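Local coordinates for pullulanase C protein (Klebsiella pneumoniae subsp. pneumoniae NTUH-K2044, PDB 5HJ1) that probably serves as the inner-membrane GspC component of the type II secretion system, here represented by its PDZ domain, which carries a bound fatty acid, at residues P13-I16 with L17-L20; S43-Q47 with S48-A52. All coordinates share one frame; numbering follows the deposited sequence.

In the fold
Two local turns each contribute residues to the lipid pocket of this PDZ domain. Contact 1 comes first along the chain, running from the loop before the short helix 16-19 through it to the start of strand 20-27; contact 2 follows in the loop between strands 30-38 and 54-59. Their centres are about 15 Å apart, yet they touch: CB of Tyr-19 lies 3.6 Å from CD1 of Leu-44, and CD2 of Leu-20 packs 3.7 Å from CD1 of Leu-50. The loop of contact 2 thus packs against Tyr-19 and Leu-20, and both turns line the vaccenic acid pocket, contact 1 with Gln-14, Tyr-19 and Leu-20 and contact 2 with Leu-44.

Contact 1: P13-I16 with L17-L20; sequences PQNI and LTYL. With VCA (vaccenic acid), chain B.
Residues Asn-15 and Ile-16 meet Thr-18, Tyr-19 and Leu-20 in a local contact at the start of the short helix 16-19, just before strand 20-27, where the chain borders the fatty-acid pocket. Asn-15 is the centre of an inverse gamma turn that leads into the helix. Its carbonyl O accepts from N of Thr-18 at 2.9 Å, while OG1 of Thr-18 lies 3.4 Å from CB of Asn-15. The O of Ile-16 takes two amides, a bond from N of Tyr-19 at 3.0 Å and a weak one from N of Leu-20. Backbone bonds of Thr-18 with Asp-41 and of Tyr-19 with Gly-39 tie the helix to the chain beyond strand 30-38. With CG of Leu-20 anti to its carbonyl carbon (chi1 -66°), the branch runs beside Ile-16, and CD1 meets both CG2 of Ile-16, at 4.0 Å, and C14 of vaccenic acid, at 3.8 Å. Nearer the acid group, C7 of the lipid sits over one face of the Tyr-19 ring, toward its rim, and CG of Gln-14 lies 3.8 Å from C4. At the lipid head, OH of Tyr-19 is 2.4 Å from O2 of vaccenic acid, too short to take at face value, and the proton is not settled. One tyrosine meets both the acid group and methylenes a few carbons along, so a polar and an apolar contact probably combine near the lipid's head.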
loop_
_atom_site.group_PDB
_atom_site.type_symbol
_atom_site.label_atom_id
_atom_site.label_comp_id
_atom_site.label_asym_id
_atom_site.label_seq_id
_atom_site.Cartn_x
_atom_site.Cartn_y
_atom_site.Cartn_z
ATOM N N PRO A 13 -12.032 -9.226 0.630
ATOM C CA PRO A 13 -13.392 -8.881 1.068
ATOM C C PRO A 13 -13.466 -7.464 1.625
ATOM O O PRO A 13 -14.557 -6.869 1.655
ATOM C CB PRO A 13 -13.697 -9.913 2.167
ATOM C CG PRO A 13 -12.360 -10.362 2.655
ATOM C CD PRO A 13 -11.415 -10.260 1.490
ATOM N N GLN A 14 -12.336 -6.939 2.131
ATOM C CA GLN A 14 -12.337 -5.553 2.553
ATOM C C GLN A 14 -12.306 -4.891 1.180
ATOM O O GLN A 14 -11.708 -5.404 0.236
ATOM C CB GLN A 14 -11.128 -5.123 3.418
ATOM C CG GLN A 14 -10.981 -5.901 4.708
ATOM C CD GLN A 14 -10.380 -7.256 4.458
ATOM O OE1 GLN A 14 -9.857 -7.520 3.373
ATOM N NE2 GLN A 14 -10.429 -8.115 5.456
ATOM N N ASN A 15 -13.023 -3.803 1.064
ATOM C CA ASN A 15 -13.112 -3.064 -0.173
ATOM C C ASN A 15 -11.936 -2.091 -0.189
ATOM O O ASN A 15 -12.125 -0.884 -0.117
ATOM C CB ASN A 15 -14.449 -2.346 -0.151
ATOM C CG ASN A 15 -15.601 -3.324 0.039
ATOM O OD1 ASN A 15 -15.598 -4.397 -0.566
ATOM N ND2 ASN A 15 -16.567 -2.979 0.899
ATOM N N ILE A 16 -10.721 -2.639 -0.253
ATOM C CA ILE A 16 -9.530 -1.788 -0.163
ATOM C C ILE A 16 -9.514 -0.637 -1.161
ATOM O O ILE A 16 -9.156 0.482 -0.792
ATOM C CB ILE A 16 -8.259 -2.624 -0.307
ATOM C CG1 ILE A 16 -8.231 -3.602 0.882
ATOM C CG2 ILE A 16 -7.006 -1.709 -0.409
ATOM C CD1 ILE A 16 -7.209 -4.661 0.720
ATOM N N LEU A 17 -9.951 -0.872 -2.398
ATOM C CA LEU A 17 -9.923 0.160 -3.420
ATOM C C LEU A 17 -11.011 1.230 -3.218
ATOM O O LEU A 17 -10.983 2.225 -3.921
ATOM C CB LEU A 17 -9.866 -0.450 -4.819
ATOM C CG LEU A 17 -8.547 -1.244 -5.077
ATOM C CD1 LEU A 17 -8.744 -1.967 -6.410
ATOM C CD2 LEU A 17 -7.310 -0.380 -5.051
ATOM N N THR A 18 -11.940 0.986 -2.315
ATOM C CA THR A 18 -12.873 2.050 -1.944
ATOM C C THR A 18 -12.148 3.094 -1.097
ATOM O O THR A 18 -12.519 4.289 -1.121
ATOM C CB THR A 18 -14.038 1.500 -1.135
ATOM O OG1 THR A 18 -14.769 0.540 -1.942
ATOM C CG2 THR A 18 -15.026 2.583 -0.755
ATOM N N TYR A 19 -11.101 2.679 -0.371
ATOM C CA TYR A 19 -10.360 3.584 0.503
ATOM C C TYR A 19 -9.127 4.153 -0.117
ATOM O O TYR A 19 -8.606 5.170 0.377
ATOM C CB TYR A 19 -9.945 2.860 1.841
ATOM C CG TYR A 19 -11.056 2.376 2.691
ATOM C CD1 TYR A 19 -11.643 3.236 3.624
ATOM C CD2 TYR A 19 -11.547 1.114 2.517
ATOM C CE1 TYR A 19 -12.625 2.785 4.487
ATOM C CE2 TYR A 19 -12.620 0.673 3.291
ATOM C CZ TYR A 19 -13.128 1.554 4.256
ATOM O OH TYR A 19 -14.167 1.176 5.120
ATOM N N LEU A 20 -8.624 3.523 -1.178
ATOM C CA LEU A 20 -7.332 3.884 -1.764
ATOM C C LEU A 20 -7.360 3.920 -3.248
ATOM O O LEU A 20 -7.938 3.002 -3.861
ATOM C CB LEU A 20 -6.234 2.859 -1.394
ATOM C CG LEU A 20 -5.859 2.779 0.024
ATOM C CD1 LEU A 20 -4.860 1.622 0.217
ATOM C CD2 LEU A 20 -5.190 4.057 0.446
HETATM O O2 VCA B . -13.922 0.558 7.395
HETATM C C1 VCA B . -13.868 -0.203 8.384
HETATM O O1 VCA B . -14.701 -0.150 9.319
HETATM C C2 VCA B . -12.739 -1.213 8.448
HETATM C C3 VCA B . -13.225 -2.592 8.007
HETATM C C4 VCA B . -12.504 -3.067 6.748
HETATM C C5 VCA B . -11.142 -2.400 6.593
HETATM C C6 VCA B . -11.294 -0.973 6.093
HETATM C C7 VCA B . -9.960 -0.350 5.707
HETATM C C8 VCA B . -9.014 -1.322 5.003
HETATM C C9 VCA B . -7.724 -0.586 4.661
HETATM C C10 VCA B . -6.600 -1.440 4.083
HETATM C C11 VCA B . -5.402 -0.563 4.025
HETATM C C12 VCA B . -4.310 -0.787 3.323
HETATM C C13 VCA B . -4.078 -1.919 2.351
HETATM C C14 VCA B . -2.895 -1.391 1.562
HETATM C C15 VCA B . -2.262 -2.279 0.510
HETATM C C16 VCA B . -1.473 -1.296 -0.341
HETATM C C17 VCA B . -0.335 -1.910 -1.109
HETATM C C18 VCA B . 0.280 -0.795 -1.930
#

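Contact 2: S43-Q47 with S48-A52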
loop_
_atom_site.group_PDB
_atom_site.type_symbol
_atom_site.label_atom_id
_atom_site.label_comp_id
_atom_site.label_asym_id
_atom_site.label_seq_id
_atom_site.Cartn_x
_atom_site.Cartn_y
_atom_site.Cartn_z
ATOM N N SER A 43 -11.425 8.148 4.497
ATOM C CA SER A 43 -11.272 7.957 5.941
ATOM C C SER A 43 -9.882 7.700 6.461
ATOM O O SER A 43 -9.571 8.254 7.538
ATOM C CB SER A 43 -12.066 6.770 6.355
ATOM O OG SER A 43 -13.495 7.104 6.385
ATOM N N LEU A 44 -9.036 7.008 5.706
ATOM C CA LEU A 44 -7.705 6.617 6.181
ATOM C C LEU A 44 -6.742 7.765 6.120
ATOM O O LEU A 44 -5.596 7.621 6.584
ATOM C CB LEU A 44 -7.169 5.506 5.332
ATOM C CG LEU A 44 -7.952 4.194 5.240
ATOM C CD1 LEU A 44 -7.286 3.232 4.242
ATOM C CD2 LEU A 44 -8.222 3.643 6.608
ATOM N N PHE A 45 -7.111 8.899 5.533
ATOM C CA PHE A 45 -6.228 10.038 5.313
ATOM C C PHE A 45 -6.444 11.046 6.415
ATOM O O PHE A 45 -7.483 11.721 6.474
ATOM C CB PHE A 45 -6.427 10.578 3.901
ATOM C CG PHE A 45 -5.875 9.688 2.850
ATOM C CD1 PHE A 45 -6.565 8.527 2.441
ATOM C CD2 PHE A 45 -4.634 9.902 2.272
ATOM C CE1 PHE A 45 -5.989 7.601 1.554
ATOM C CE2 PHE A 45 -4.087 9.001 1.363
ATOM C CZ PHE A 45 -4.743 7.879 0.990
ATOM N N ARG A 46 -5.480 11.134 7.344
ATOM C CA ARG A 46 -5.598 11.881 8.572
ATOM C C ARG A 46 -4.197 11.955 9.179
ATOM O O ARG A 46 -3.280 11.291 8.726
ATOM C CB ARG A 46 -6.569 11.191 9.500
ATOM C CG ARG A 46 -6.061 9.762 9.839
ATOM C CD ARG A 46 -7.009 8.957 10.552
ATOM N NE ARG A 46 -7.189 9.486 11.870
ATOM C CZ ARG A 46 -8.173 9.056 12.671
ATOM N NH1 ARG A 46 -8.990 8.101 12.288
ATOM N NH2 ARG A 46 -8.360 9.598 13.843
ATOM N N GLN A 47 -4.073 12.825 10.191
ATOM C CA GLN A 47 -2.723 13.079 10.779
ATOM C C GLN A 47 -1.852 11.895 11.204
ATOM O O GLN A 47 -0.658 11.790 10.830
ATOM C CB GLN A 47 -2.830 14.109 11.861
ATOM C CG GLN A 47 -1.481 14.633 12.302
ATOM C CD GLN A 47 -1.617 15.642 13.408
ATOM O OE1 GLN A 47 -2.163 15.360 14.483
ATOM N NE2 GLN A 47 -1.059 16.810 13.178
ATOM N N SER A 48 -2.470 10.990 11.867
ATOM C CA SER A 48 -1.769 9.814 12.282
ATOM C C SER A 48 -2.046 8.661 11.364
ATOM O O SER A 48 -1.923 7.510 11.684
ATOM C CB SER A 48 -2.146 9.423 13.721
ATOM O OG SER A 48 -1.428 10.226 14.652
ATOM N N GLY A 49 -2.459 8.935 10.115
ATOM C CA GLY A 49 -2.737 7.909 9.129
ATOM C C GLY A 49 -2.046 8.205 7.838
ATOM O O GLY A 49 -0.862 8.598 7.863
ATOM N N LEU A 50 -2.707 7.992 6.686
ATOM C CA LEU A 50 -2.047 8.242 5.422
ATOM C C LEU A 50 -2.203 9.706 5.041
ATOM O O LEU A 50 -3.042 10.442 5.544
ATOM C CB LEU A 50 -2.762 7.372 4.362
ATOM C CG LEU A 50 -2.594 5.898 4.508
ATOM C CD1 LEU A 50 -3.409 5.151 3.457
ATOM C CD2 LEU A 50 -1.154 5.432 4.481
ATOM N N GLN A 51 -1.311 10.095 4.146
ATOM C CA GLN A 51 -1.319 11.412 3.537
ATOM C C GLN A 51 -1.388 11.312 2.051
ATOM O O GLN A 51 -0.875 10.368 1.470
ATOM C CB GLN A 51 -0.129 12.221 3.975
ATOM C CG GLN A 51 -0.208 12.575 5.461
ATOM C CD GLN A 51 -1.261 13.644 5.746
ATOM O OE1 GLN A 51 -1.201 14.757 5.237
ATOM N NE2 GLN A 51 -2.265 13.290 6.544
ATOM N N ALA A 52 -2.008 12.284 1.413
ATOM C CA ALA A 52 -2.070 12.296 -0.034
ATOM C C ALA A 52 -0.650 12.207 -0.589
ATOM O O ALA A 52 0.321 12.843 -0.100
ATOM C CB ALA A 52 -2.659 13.626 -0.520
HETATM O O HOH W 1 0.931 9.486 9.768
#
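Leu-44, Phe-45 and Arg-46 are joined to Gly-49, Leu-50 and Gln-51 first by backbone hydrogen bonds. N of Leu-50 donates to O of Leu-44 at 2.9 Å, and N of Arg-46 returns a bond to O of Leu-50. These two make a single β bridge between Phe-45 and Leu-50. The chain between them reverses through a type I turn from Arg-46 to Gly-49, closed by N of Gly-49 on O of Arg-46 at 2.9 Å. The same oxygen receives a weak bond from NE2 of Gln-51, whose side chain folds back because it is bent at chi2 (-73°). A water donates to O of Gln-47 and to O of Gly-49, bridging the two carbonyls within the turn; the latter oxygen also accepts from Arg-89. This reversal belongs to the loop linking strands 30-38 and 54-59 of the PDZ domain, and its apolar side faces the body of the fold. There CB of Leu-50 sits over one face of the Phe-45 ring in a CH-pi contact, 3.8 Å from the centroid and 17° off the normal. CD1 of Leu-50 approaches CZ of the same ring at 3.9 Å and CB of Leu-44 at 4.2 Å. At the ring edge CD2 of Phe-45 meets N of Ala-52 at 3.6 Å. Leu-20 touches Phe-45, and Phe-98 of strand 92-99 touches Leu-44 and Leu-50.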